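Local coordinates for nidogen-1 (Mus musculus, PDB 1GL4), which serves as an adhesive linker glycoprotein of basement membranes, binding laminin, collagen IV and perlecan, the last through the G2 domain, at residues T141-P146 / T222-W227; S195-T200 / F233-H238; Q249-D254 / N273-V278; V69-T74 / T93-V98. All blocks are in the same frame, centred on the assembly; numbering follows the deposited sequence.

Contact 1 (T141-P146 / T222-W227)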
loop_
_atom_site.group_PDB
_atom_site.type_symbol
_atom_site.label_atom_id
_atom_site.label_comp_id
_atom_site.label_asym_id
_atom_site.label_seq_id
_atom_site.Cartn_x
_atom_site.Cartn_y
_atom_site.Cartn_z
ATOM N N THR A 141 -8.994 12.325 -13.183
ATOM C CA THR A 141 -10.077 13.200 -13.603
ATOM C C THR A 141 -11.366 12.626 -13.038
ATOM O O THR A 141 -11.629 11.431 -13.192
ATOM C CB THR A 141 -10.218 13.245 -15.144
ATOM O OG1 THR A 141 -9.006 13.733 -15.733
ATOM C CG2 THR A 141 -11.360 14.174 -15.540
ATOM N N PHE A 142 -12.147 13.461 -12.356
ATOM C CA PHE A 142 -13.430 13.028 -11.805
ATOM C C PHE A 142 -14.454 13.456 -12.854
ATOM O O PHE A 142 -14.688 14.651 -13.056
ATOM C CB PHE A 142 -13.719 13.719 -10.465
ATOM C CG PHE A 142 -12.758 13.347 -9.362
ATOM C CD1 PHE A 142 -11.458 13.847 -9.350
ATOM C CD2 PHE A 142 -13.159 12.500 -8.330
ATOM C CE1 PHE A 142 -10.566 13.510 -8.322
ATOM C CE2 PHE A 142 -12.272 12.157 -7.298
ATOM C CZ PHE A 142 -10.971 12.667 -7.299
ATOM N N LEU A 143 -15.049 12.482 -13.530
ATOM C CA LEU A 143 -16.007 12.769 -14.592
ATOM C C LEU A 143 -17.183 13.638 -14.153
ATOM O O LEU A 143 -17.885 13.320 -13.196
ATOM C CB LEU A 143 -16.519 11.458 -15.202
ATOM C CG LEU A 143 -15.448 10.436 -15.613
ATOM C CD1 LEU A 143 -16.093 9.372 -16.498
ATOM C CD2 LEU A 143 -14.309 11.121 -16.357
ATOM N N GLY A 144 -17.380 14.745 -14.863
ATOM C CA GLY A 144 -18.471 15.654 -14.547
ATOM C C GLY A 144 -18.061 16.808 -13.648
ATOM O O GLY A 144 -18.866 17.688 -13.353
ATOM N N HIS A 145 -16.802 16.814 -13.216
ATOM C CA HIS A 145 -16.299 17.869 -12.339
ATOM C C HIS A 145 -15.109 18.603 -12.969
ATOM O O HIS A 145 -14.349 18.017 -13.727
ATOM C CB HIS A 145 -15.918 17.246 -10.992
ATOM C CG HIS A 145 -17.059 16.553 -10.317
ATOM N ND1 HIS A 145 -18.094 17.236 -9.715
ATOM C CD2 HIS A 145 -17.359 15.238 -10.198
ATOM C CE1 HIS A 145 -18.982 16.374 -9.254
ATOM N NE2 HIS A 145 -18.559 15.153 -9.534
ATOM N N PRO A 146 -14.928 19.897 -12.641
ATOM C CA PRO A 146 -13.857 20.765 -13.153
ATOM C C PRO A 146 -12.423 20.405 -12.766
ATOM O O PRO A 146 -12.162 19.978 -11.646
ATOM C CB PRO A 146 -14.234 22.150 -12.609
ATOM C CG PRO A 146 -15.679 22.021 -12.235
ATOM C CD PRO A 146 -15.761 20.640 -11.684
ATOM N N THR A 222 -23.141 7.010 -6.450
ATOM C CA THR A 222 -21.908 6.615 -7.115
ATOM C C THR A 222 -21.331 7.699 -8.012
ATOM O O THR A 222 -22.055 8.560 -8.522
ATOM C CB THR A 222 -22.141 5.370 -7.971
ATOM O OG1 THR A 222 -23.141 5.664 -8.959
ATOM C CG2 THR A 222 -22.612 4.217 -7.106
ATOM N N HIS A 223 -20.019 7.644 -8.209
ATOM C CA HIS A 223 -19.331 8.612 -9.050
ATOM C C HIS A 223 -18.209 7.881 -9.778
ATOM O O HIS A 223 -17.788 6.808 -9.352
ATOM C CB HIS A 223 -18.801 9.762 -8.188
ATOM C CG HIS A 223 -19.882 10.495 -7.452
ATOM N ND1 HIS A 223 -20.742 11.375 -8.074
ATOM C CD2 HIS A 223 -20.301 10.405 -6.166
ATOM C CE1 HIS A 223 -21.648 11.792 -7.206
ATOM N NE2 HIS A 223 -21.404 11.217 -6.041
ATOM N N ILE A 224 -17.738 8.457 -10.877
ATOM C CA ILE A 224 -16.701 7.822 -11.688
ATOM C C ILE A 224 -15.459 8.684 -11.862
ATOM O O ILE A 224 -15.558 9.904 -11.971
ATOM C CB ILE A 224 -17.236 7.528 -13.111
ATOM C CG1 ILE A 224 -18.552 6.760 -13.030
ATOM C CG2 ILE A 224 -16.195 6.748 -13.919
ATOM C CD1 ILE A 224 -19.344 6.766 -14.333
ATOM N N TYR A 225 -14.290 8.051 -11.879
ATOM C CA TYR A 225 -13.051 8.782 -12.129
ATOM C C TYR A 225 -12.090 7.954 -12.964
ATOM O O TYR A 225 -12.187 6.726 -13.009
ATOM C CB TYR A 225 -12.378 9.293 -10.834
ATOM C CG TYR A 225 -12.067 8.316 -9.703
ATOM C CD1 TYR A 225 -11.558 8.796 -8.499
ATOM C CD2 TYR A 225 -12.291 6.944 -9.815
ATOM C CE1 TYR A 225 -11.280 7.953 -7.434
ATOM C CE2 TYR A 225 -12.011 6.082 -8.742
ATOM C CZ TYR A 225 -11.505 6.603 -7.554
ATOM O OH TYR A 225 -11.238 5.791 -6.472
ATOM N N GLN A 226 -11.194 8.639 -13.666
ATOM C CA GLN A 226 -10.222 7.969 -14.517
ATOM C C GLN A 226 -8.808 8.200 -14.017
ATOM O O GLN A 226 -8.376 9.344 -13.859
ATOM C CB GLN A 226 -10.319 8.478 -15.960
ATOM C CG GLN A 226 -9.363 7.760 -16.915
ATOM C CD GLN A 226 -9.337 8.372 -18.307
ATOM O OE1 GLN A 226 -8.847 9.485 -18.502
ATOM N NE2 GLN A 226 -9.870 7.643 -19.282
ATOM N N TRP A 227 -8.096 7.105 -13.772
ATOM C CA TRP A 227 -6.713 7.170 -13.315
ATOM C C TRP A 227 -5.750 6.935 -14.481
ATOM O O TRP A 227 -5.926 6.004 -15.264
ATOM C CB TRP A 227 -6.461 6.130 -12.220
ATOM C CG TRP A 227 -6.988 6.566 -10.904
ATOM C CD1 TRP A 227 -8.256 6.389 -10.424
ATOM C CD2 TRP A 227 -6.296 7.356 -9.934
ATOM N NE1 TRP A 227 -8.396 7.029 -9.215
ATOM C CE2 TRP A 227 -7.209 7.632 -8.891
ATOM C CE3 TRP A 227 -4.994 7.865 -9.846
ATOM C CZ2 TRP A 227 -6.859 8.397 -7.771
ATOM C CZ3 TRP A 227 -4.646 8.628 -8.731
ATOM C CH2 TRP A 227 -5.576 8.886 -7.712
HETATM O O HOH W 1 -19.015 10.654 -12.038
HETATM O O HOH W 2 -19.875 12.959 -9.865
#
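The carbonyl oxygen of T141 is approached twice from the neighbouring strand: the amide N of Q226 sits 2.9 Å from T141 O, in the carbonyl plane, and the CA-H of Y225 adds a weaker contact, with CA 3.2 Å from T141 O. Q226 O takes the N-H of T141 in return, closing the ring of a hydrogen-bonded antiparallel pair. Two residues on, L143 N still reaches I224 O at 3.1 Å, in a bent bond (139° at the hydrogen), because the chain is already entering the type II turn from F142 to H145. A water bridges the turn and the strand, accepting from I224 N and donating to L143 O. F142 and Y225 form the non-hydrogen-bonded pair, their side chains alongside each other in the same direction. Y225 CG stands between its backbone N and carbonyl carbon (chi1 54°), which sets the ring next to F142. The rings are oblique, planes at 55°, with F142 CE2 3.6 Å from Y225 CD1 and Y225 CB over one F142 face. W227 NE1 lies 3.4 Å above the centre of the Y225 ring, whose hydroxyl is hydrogen-bonded to P104 O. Cutting F142 back to an alanine would probably open a gap alongside the Y225 ring, leaving W227 and the P104 bond to hold it. L143 and I224 meet methyl to methyl. Such antiparallel pairing, with aromatics on one face, belongs to the wall of the G2 beta-barrel.

Contact 2 (S195-T200 / F233-H238)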
loop_
_atom_site.group_PDB
_atom_site.type_symbol
_atom_site.label_atom_id
_atom_site.label_comp_id
_atom_site.label_asym_id
_atom_site.label_seq_id
_atom_site.Cartn_x
_atom_site.Cartn_y
_atom_site.Cartn_z
ATOM N N SER A 195 7.297 -1.100 -21.673
ATOM C CA SER A 195 8.025 -0.812 -22.905
ATOM C C SER A 195 9.260 0.055 -22.638
ATOM O O SER A 195 9.148 1.205 -22.208
ATOM C CB SER A 195 7.115 -0.105 -23.917
ATOM O OG SER A 195 7.850 0.288 -25.064
ATOM N N SER A 196 10.435 -0.512 -22.895
ATOM C CA SER A 196 11.707 0.179 -22.706
ATOM C C SER A 196 11.830 1.034 -21.444
ATOM O O SER A 196 12.032 2.249 -21.514
ATOM C CB SER A 196 12.024 1.026 -23.943
ATOM O OG SER A 196 12.368 0.191 -25.041
ATOM N N SER A 197 11.719 0.376 -20.294
ATOM C CA SER A 197 11.838 1.020 -18.988
ATOM C C SER A 197 10.739 2.021 -18.647
ATOM O O SER A 197 10.946 2.925 -17.834
ATOM C CB SER A 197 13.210 1.682 -18.859
ATOM O OG SER A 197 14.232 0.720 -19.065
ATOM N N VAL A 198 9.569 1.855 -19.259
ATOM C CA VAL A 198 8.438 2.728 -18.971
ATOM C C VAL A 198 7.178 1.880 -18.805
ATOM O O VAL A 198 6.871 1.034 -19.649
ATOM C CB VAL A 198 8.209 3.776 -20.094
ATOM C CG1 VAL A 198 7.091 4.735 -19.687
ATOM C CG2 VAL A 198 9.489 4.545 -20.357
ATOM N N ILE A 199 6.465 2.092 -17.701
ATOM C CA ILE A 199 5.233 1.353 -17.435
ATOM C C ILE A 199 4.065 2.333 -17.310
ATOM O O ILE A 199 4.123 3.287 -16.529
ATOM C CB ILE A 199 5.368 0.491 -16.145
ATOM C CG1 ILE A 199 6.333 -0.674 -16.401
ATOM C CG2 ILE A 199 4.004 -0.045 -15.712
ATOM C CD1 ILE A 199 6.705 -1.477 -15.147
ATOM N N THR A 200 3.017 2.098 -18.100
ATOM C CA THR A 200 1.837 2.959 -18.118
ATOM C C THR A 200 0.544 2.186 -17.860
ATOM O O THR A 200 0.478 0.972 -18.077
ATOM C CB THR A 200 1.676 3.671 -19.491
ATOM O OG1 THR A 200 1.649 2.688 -20.534
ATOM C CG2 THR A 200 2.820 4.635 -19.745
ATOM N N PHE A 233 11.816 4.227 -14.599
ATOM C CA PHE A 233 12.898 3.668 -13.794
ATOM C C PHE A 233 14.081 3.252 -14.671
ATOM O O PHE A 233 14.019 3.357 -15.897
ATOM C CB PHE A 233 12.365 2.452 -13.028
ATOM C CG PHE A 233 11.654 1.451 -13.903
ATOM C CD1 PHE A 233 12.340 0.370 -14.453
ATOM C CD2 PHE A 233 10.300 1.601 -14.193
ATOM C CE1 PHE A 233 11.688 -0.546 -15.281
ATOM C CE2 PHE A 233 9.634 0.689 -15.023
ATOM C CZ PHE A 233 10.327 -0.384 -15.568
ATOM N N GLN A 234 15.152 2.780 -14.039
ATOM C CA GLN A 234 16.345 2.340 -14.759
ATOM C C GLN A 234 16.545 0.829 -14.663
ATOM O O GLN A 234 16.297 0.233 -13.620
ATOM C CB GLN A 234 17.592 3.035 -14.200
ATOM C CG GLN A 234 17.604 4.543 -14.377
ATOM C CD GLN A 234 17.756 4.956 -15.828
ATOM O OE1 GLN A 234 18.733 4.592 -16.491
ATOM N NE2 GLN A 234 16.795 5.722 -16.331
ATOM N N GLU A 235 16.987 0.220 -15.760
ATOM C CA GLU A 235 17.257 -1.217 -15.804
ATOM C C GLU A 235 18.693 -1.387 -16.299
ATOM O O GLU A 235 19.157 -0.614 -17.139
ATOM C CB GLU A 235 16.296 -1.926 -16.761
ATOM C CG GLU A 235 14.818 -1.731 -16.434
ATOM C CD GLU A 235 13.905 -2.474 -17.395
ATOM O OE1 GLU A 235 13.588 -3.657 -17.140
ATOM O OE2 GLU A 235 13.516 -1.876 -18.420
ATOM N N CYS A 236 19.402 -2.385 -15.785
ATOM C CA CYS A 236 20.782 -2.590 -16.207
ATOM C C CYS A 236 20.833 -2.838 -17.711
ATOM O O CYS A 236 20.190 -3.756 -18.226
ATOM C CB CYS A 236 21.413 -3.755 -15.443
ATOM S SG CYS A 236 23.235 -3.745 -15.532
ATOM N N ALA A 237 21.601 -2.006 -18.410
ATOM C CA ALA A 237 21.718 -2.092 -19.865
ATOM C C ALA A 237 22.718 -3.128 -20.369
ATOM O O ALA A 237 23.110 -3.109 -21.534
ATOM C CB ALA A 237 22.061 -0.720 -20.435
ATOM N N HIS A 238 23.129 -4.035 -19.493
ATOM C CA HIS A 238 24.073 -5.071 -19.879
ATOM C C HIS A 238 23.364 -6.408 -19.700
ATOM O O HIS A 238 22.140 -6.446 -19.562
ATOM C CB HIS A 238 25.328 -4.976 -19.008
ATOM C CG HIS A 238 25.873 -3.584 -18.901
ATOM N ND1 HIS A 238 26.338 -2.881 -19.991
ATOM C CD2 HIS A 238 25.976 -2.744 -17.843
ATOM C CE1 HIS A 238 26.701 -1.669 -19.611
ATOM N NE2 HIS A 238 26.491 -1.560 -18.311
HETATM O O HOH W 3 16.605 1.739 -18.279
#
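S197 and E235 join the type I' turn S195-V198, which links strands 182-195 and 198-210 of the G2 barrel in a beta hairpin, to the loop that follows strand 221-232. S196 and S197 both have left-handed backbone angles, and the turn is closed by a bond from S195 N to V198 O. S197 OG donates to the anti lone pair of E235 OE2 at 2.8 Å. The serine hydroxyl also receives a bond from a water 2.7 Å from OG, and that water accepts the N-H of E235, so side chain and backbone of the glutamate are both tied to one oxygen. F233 makes the apolar half. Its CG stands between backbone N and carbonyl carbon (chi1 51°), which turns one face of the F233 ring to S197 O, 3.8 Å above the plane and offset toward the rim. I199 comes to the same ring from its edge, CG1 lying in the ring plane, and its CD1 is 3.6 Å from F233 CE2. Helix 126-130 packs on F233 too, through I129 and T130. One residue past E235, C236 is disulfide-bonded to C29, so the loop also carries a disulfide link to the EGF-like domain. E235 OE2 has a further bond from Y194 OH and OE1 a salt bridge to R242, a set of partners that would favour an ionised carboxylate with its rotation fixed.

Contact 3 (Q249-D254 / N273-V278)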
loop_
_atom_site.group_PDB
_atom_site.type_symbol
_atom_site.label_atom_id
_atom_site.label_comp_id
_atom_site.label_asym_id
_atom_site.label_seq_id
_atom_site.Cartn_x
_atom_site.Cartn_y
_atom_site.Cartn_z
ATOM N N GLN A 249 0.966 -6.852 -17.945
ATOM C CA GLN A 249 0.731 -7.631 -16.728
ATOM C C GLN A 249 -0.568 -7.139 -16.090
ATOM O O GLN A 249 -0.907 -5.963 -16.185
ATOM C CB GLN A 249 1.900 -7.473 -15.743
ATOM C CG GLN A 249 3.245 -7.975 -16.289
ATOM C CD GLN A 249 4.377 -7.865 -15.282
ATOM O OE1 GLN A 249 5.538 -8.132 -15.603
ATOM N NE2 GLN A 249 4.047 -7.476 -14.060
ATOM N N GLN A 250 -1.297 -8.039 -15.441
ATOM C CA GLN A 250 -2.561 -7.657 -14.821
ATOM C C GLN A 250 -2.512 -7.629 -13.302
ATOM O O GLN A 250 -2.111 -8.604 -12.665
ATOM C CB GLN A 250 -3.676 -8.601 -15.279
ATOM C CG GLN A 250 -5.009 -8.380 -14.578
ATOM C CD GLN A 250 -6.079 -9.349 -15.046
ATOM O OE1 GLN A 250 -6.834 -9.891 -14.241
ATOM N NE2 GLN A 250 -6.150 -9.566 -16.351
ATOM N N LEU A 251 -2.916 -6.499 -12.728
ATOM C CA LEU A 251 -2.949 -6.350 -11.278
ATOM C C LEU A 251 -4.390 -6.567 -10.821
ATOM O O LEU A 251 -5.307 -5.882 -11.287
ATOM C CB LEU A 251 -2.489 -4.947 -10.856
ATOM C CG LEU A 251 -2.373 -4.696 -9.343
ATOM C CD1 LEU A 251 -1.104 -5.359 -8.822
ATOM C CD2 LEU A 251 -2.324 -3.187 -9.047
ATOM N N SER A 252 -4.587 -7.531 -9.925
ATOM C CA SER A 252 -5.913 -7.829 -9.385
ATOM C C SER A 252 -5.977 -7.254 -7.966
ATOM O O SER A 252 -5.158 -7.600 -7.106
ATOM C CB SER A 252 -6.148 -9.344 -9.370
ATOM O OG SER A 252 -6.138 -9.860 -10.697
ATOM N N VAL A 253 -6.947 -6.373 -7.736
ATOM C CA VAL A 253 -7.104 -5.704 -6.447
ATOM C C VAL A 253 -8.421 -6.031 -5.756
ATOM O O VAL A 253 -9.468 -6.086 -6.402
ATOM C CB VAL A 253 -7.033 -4.171 -6.623
ATOM C CG1 VAL A 253 -7.103 -3.480 -5.266
ATOM C CG2 VAL A 253 -5.753 -3.788 -7.362
ATOM N N ASP A 254 -8.366 -6.231 -4.442
ATOM C CA ASP A 254 -9.568 -6.529 -3.668
ATOM C C ASP A 254 -9.409 -6.148 -2.196
ATOM O O ASP A 254 -8.345 -5.708 -1.773
ATOM C CB ASP A 254 -9.922 -8.016 -3.777
ATOM C CG ASP A 254 -9.139 -8.875 -2.803
ATOM O OD1 ASP A 254 -7.895 -8.908 -2.882
ATOM O OD2 ASP A 254 -9.780 -9.517 -1.948
ATOM N N ASN A 273 -3.309 -7.187 -3.133
ATOM C CA ASN A 273 -2.848 -7.236 -4.521
ATOM C C ASN A 273 -2.165 -8.523 -4.990
ATOM O O ASN A 273 -1.398 -9.137 -4.244
ATOM C CB ASN A 273 -1.858 -6.087 -4.748
ATOM C CG ASN A 273 -2.418 -4.747 -4.345
ATOM O OD1 ASN A 273 -2.846 -3.967 -5.190
ATOM N ND2 ASN A 273 -2.431 -4.474 -3.037
ATOM N N SER A 274 -2.444 -8.893 -6.242
ATOM C CA SER A 274 -1.845 -10.054 -6.911
ATOM C C SER A 274 -1.462 -9.604 -8.321
ATOM O O SER A 274 -2.216 -8.868 -8.961
ATOM C CB SER A 274 -2.836 -11.217 -7.015
ATOM O OG SER A 274 -2.949 -11.904 -5.780
ATOM N N ILE A 275 -0.301 -10.030 -8.807
ATOM C CA ILE A 275 0.137 -9.647 -10.150
ATOM C C ILE A 275 0.361 -10.904 -11.001
ATOM O O ILE A 275 1.004 -11.862 -10.560
ATOM C CB ILE A 275 1.442 -8.789 -10.092
ATOM C CG1 ILE A 275 1.734 -8.174 -11.461
ATOM C CG2 ILE A 275 2.622 -9.632 -9.652
ATOM C CD1 ILE A 275 0.825 -7.031 -11.831
ATOM N N GLY A 276 -0.186 -10.904 -12.214
ATOM C CA GLY A 276 -0.042 -12.056 -13.087
ATOM C C GLY A 276 -0.486 -11.821 -14.521
ATOM O O GLY A 276 -0.586 -10.678 -14.966
ATOM N N PRO A 277 -0.769 -12.896 -15.274
ATOM C CA PRO A 277 -1.202 -12.801 -16.671
ATOM C C PRO A 277 -2.603 -12.212 -16.868
ATOM O O PRO A 277 -3.436 -12.246 -15.964
ATOM C CB PRO A 277 -1.111 -14.248 -17.148
ATOM C CG PRO A 277 -1.507 -15.011 -15.922
ATOM C CD PRO A 277 -0.714 -14.306 -14.839
ATOM N N VAL A 278 -2.850 -11.672 -18.059
ATOM C CA VAL A 278 -4.148 -11.098 -18.393
ATOM C C VAL A 278 -5.166 -12.229 -18.535
ATOM O O VAL A 278 -4.976 -13.141 -19.337
ATOM C CB VAL A 278 -4.090 -10.318 -19.729
ATOM C CG1 VAL A 278 -5.463 -9.759 -20.070
ATOM C CG2 VAL A 278 -3.066 -9.197 -19.636
#
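L251 and I275 pack against each other in the antiparallel hairpin of strands 248-261 and 266-276, part of the G2 beta-barrel, their CD1 atoms 3.9 Å apart on the densely filled face. The isoleucine sets CG1 anti to its backbone N (chi1 -169°) and then folds back, bringing CD1 to 3.4 Å from Q250 O. Q249 crosses the same side chain with its amide, NE2 lying 3.5 Å from I275 CG1 while it bonds to K124 O. Further along, N273 runs alongside V253, OD1 3.6 Å from V253 CG2, and its other amide atom makes a weak bond to G85 O. Two pairs of backbone bonds hold the strands, Q250 with G276 and S252 with S274; the straightest, S252 N to S274 O at 2.9 Å, has 172° at the hydrogen. The opposite face is looser where the partly exposed serines meet, S252 CB lying 4.5 Å from S274 CB. Q250, on that same face, is nevertheless buried, its CB 3.7 Å from P277 O, whereas V278, past the end of the strand, is exposed. Between them G276 has an extended backbone, where a CB atom on G276 would lie 2.6 Å from P277 CD.

Contact 4 (V69-T74 / T93-V98)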
loop_
_atom_site.group_PDB
_atom_site.type_symbol
_atom_site.label_atom_id
_atom_site.label_comp_id
_atom_site.label_asym_id
_atom_site.label_seq_id
_atom_site.Cartn_x
_atom_site.Cartn_y
_atom_site.Cartn_z
ATOM N N VAL A 69 -6.439 24.224 0.084
ATOM C CA VAL A 69 -6.011 23.769 1.400
ATOM C C VAL A 69 -4.555 23.383 1.154
ATOM O O VAL A 69 -4.252 22.647 0.213
ATOM C CB VAL A 69 -6.796 22.527 1.864
ATOM C CG1 VAL A 69 -6.229 22.010 3.188
ATOM C CG2 VAL A 69 -8.275 22.878 2.016
ATOM N N VAL A 70 -3.657 23.892 1.986
ATOM C CA VAL A 70 -2.240 23.618 1.823
ATOM C C VAL A 70 -1.645 22.935 3.039
ATOM O O VAL A 70 -1.889 23.342 4.172
ATOM C CB VAL A 70 -1.453 24.931 1.566
ATOM C CG1 VAL A 70 0.026 24.631 1.359
ATOM C CG2 VAL A 70 -2.024 25.646 0.349
ATOM N N PHE A 71 -0.879 21.878 2.807
ATOM C CA PHE A 71 -0.229 21.191 3.907
ATOM C C PHE A 71 1.141 20.691 3.475
ATOM O O PHE A 71 1.331 20.233 2.351
ATOM C CB PHE A 71 -1.106 20.052 4.447
ATOM C CG PHE A 71 -1.530 19.048 3.412
ATOM C CD1 PHE A 71 -0.719 17.963 3.100
ATOM C CD2 PHE A 71 -2.759 19.172 2.771
ATOM C CE1 PHE A 71 -1.126 17.011 2.166
ATOM C CE2 PHE A 71 -3.175 18.226 1.832
ATOM C CZ PHE A 71 -2.355 17.142 1.530
ATOM N N GLU A 72 2.105 20.829 4.373
ATOM C CA GLU A 72 3.467 20.402 4.108
ATOM C C GLU A 72 3.988 19.670 5.336
ATOM O O GLU A 72 3.489 19.865 6.446
ATOM C CB GLU A 72 4.336 21.624 3.792
ATOM C CG GLU A 72 3.882 22.371 2.537
ATOM C CD GLU A 72 4.403 23.796 2.467
ATOM O OE1 GLU A 72 4.137 24.572 3.410
ATOM O OE2 GLU A 72 5.068 24.143 1.466
ATOM N N ASN A 73 4.975 18.809 5.127
ATOM C CA ASN A 73 5.577 18.044 6.211
ATOM C C ASN A 73 4.646 16.998 6.830
ATOM O O ASN A 73 4.837 16.595 7.977
ATOM C CB ASN A 73 6.088 18.990 7.302
ATOM C CG ASN A 73 6.935 18.275 8.336
ATOM O OD1 ASN A 73 7.967 17.683 8.007
ATOM N ND2 ASN A 73 6.505 18.323 9.592
ATOM N N THR A 74 3.635 16.569 6.079
ATOM C CA THR A 74 2.719 15.535 6.558
ATOM C C THR A 74 3.444 14.197 6.378
ATOM O O THR A 74 4.141 14.005 5.379
ATOM C CB THR A 74 1.410 15.524 5.742
ATOM O OG1 THR A 74 0.665 16.716 6.023
ATOM C CG2 THR A 74 0.558 14.303 6.099
ATOM N N THR A 93 -1.807 14.095 9.835
ATOM C CA THR A 93 -1.738 15.521 10.012
ATOM C C THR A 93 -2.338 15.913 8.677
ATOM O O THR A 93 -1.708 16.550 7.841
ATOM C CB THR A 93 -0.307 16.081 10.175
ATOM O OG1 THR A 93 0.489 15.745 9.031
ATOM C CG2 THR A 93 0.327 15.532 11.454
ATOM N N ILE A 94 -3.559 15.427 8.471
ATOM C CA ILE A 94 -4.339 15.722 7.277
ATOM C C ILE A 94 -5.544 16.485 7.815
ATOM O O ILE A 94 -6.310 15.950 8.614
ATOM C CB ILE A 94 -4.821 14.434 6.562
ATOM C CG1 ILE A 94 -3.666 13.790 5.782
ATOM C CG2 ILE A 94 -5.963 14.769 5.611
ATOM C CD1 ILE A 94 -3.176 14.615 4.594
ATOM N N PRO A 95 -5.713 17.750 7.391
ATOM C CA PRO A 95 -6.805 18.643 7.801
ATOM C C PRO A 95 -8.194 18.099 7.491
ATOM O O PRO A 95 -8.400 17.484 6.447
ATOM C CB PRO A 95 -6.521 19.924 7.014
ATOM C CG PRO A 95 -5.043 19.868 6.768
ATOM C CD PRO A 95 -4.832 18.425 6.424
ATOM N N GLU A 96 -9.141 18.344 8.396
ATOM C CA GLU A 96 -10.518 17.893 8.222
ATOM C C GLU A 96 -11.127 18.539 6.982
ATOM O O GLU A 96 -12.091 18.032 6.410
ATOM C CB GLU A 96 -11.372 18.270 9.436
ATOM C CG GLU A 96 -10.585 18.624 10.689
ATOM C CD GLU A 96 -9.770 19.896 10.527
ATOM O OE1 GLU A 96 -10.358 20.936 10.157
ATOM O OE2 GLU A 96 -8.543 19.855 10.772
ATOM N N THR A 97 -10.563 19.671 6.581
ATOM C CA THR A 97 -11.039 20.402 5.415
ATOM C C THR A 97 -10.783 19.665 4.101
ATOM O O THR A 97 -11.345 20.023 3.066
ATOM C CB THR A 97 -10.369 21.786 5.323
ATOM O OG1 THR A 97 -8.947 21.631 5.391
ATOM C CG2 THR A 97 -10.838 22.685 6.464
ATOM N N VAL A 98 -9.943 18.635 4.136
ATOM C CA VAL A 98 -9.635 17.896 2.917
ATOM C C VAL A 98 -9.682 16.383 3.130
ATOM O O VAL A 98 -9.796 15.618 2.172
ATOM C CB VAL A 98 -8.235 18.300 2.372
ATOM C CG1 VAL A 98 -7.128 17.626 3.191
ATOM C CG2 VAL A 98 -8.120 17.939 0.898
#
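T74 supplies the hydrogen bond of this contact, its OG1 donating to T93 O at 3.0 Å, tilted 27° from the carbonyl plane. The two threonines slide past each other in opposite directions, which also brings T74 CG2 to 3.3 Å from T93 OG1. A valine in place of T74 would probably leave T93 O without this donor. A CH-pi contact comes next: I94 CD1 lies over one face of the F71 ring, 4.3 Å from its centroid, and touches T74 CG2 as well. The segments are the start of barrel strand 69-81 and the chain that follows strand 86-92, which packs against V69 and F71 on the side of the strand they point to, before the short helix 96-99; there V98 N bonds back to P95 O. Apolar contacts continue the packing. With CG between backbone N and carbonyl carbon (chi1 55°), F71 also offers CD2 to P95 CD and CE2 to V98 CG1, and V69 CG1 comes to 4.3 Å from V98 CB. A methyl-to-hydroxyl van der Waals contact puts V69 CG1 3.5 Å from T97 OG1. Beyond the segments, E96 forms a salt bridge to R265, and T93 packs on an apolar side chain of the other protein chain of the assembly.

Overall arrangement
All four contacts belong to the G2 barrel. Contacts 1 and 2 alternate along the chain. Contact 1 uses the start of strand 221-232, and contact 2 the loop after its far end together with the start of the neighbouring strand 198-210, so their centres are 31 Å apart. Contact 3 joins the last hairpin, its nearest atoms about 7 Å from those of contact 2 and about 10 Å from those of contact 1. Contact 4 lies across the chain's centre from contacts 2 and 3, at 35 and 32 Å between centres. It is also close to perlecan-binding residues: the side chain of I94 is about 9 Å from that of R268, and that of T74 about 10 Å from that of H77.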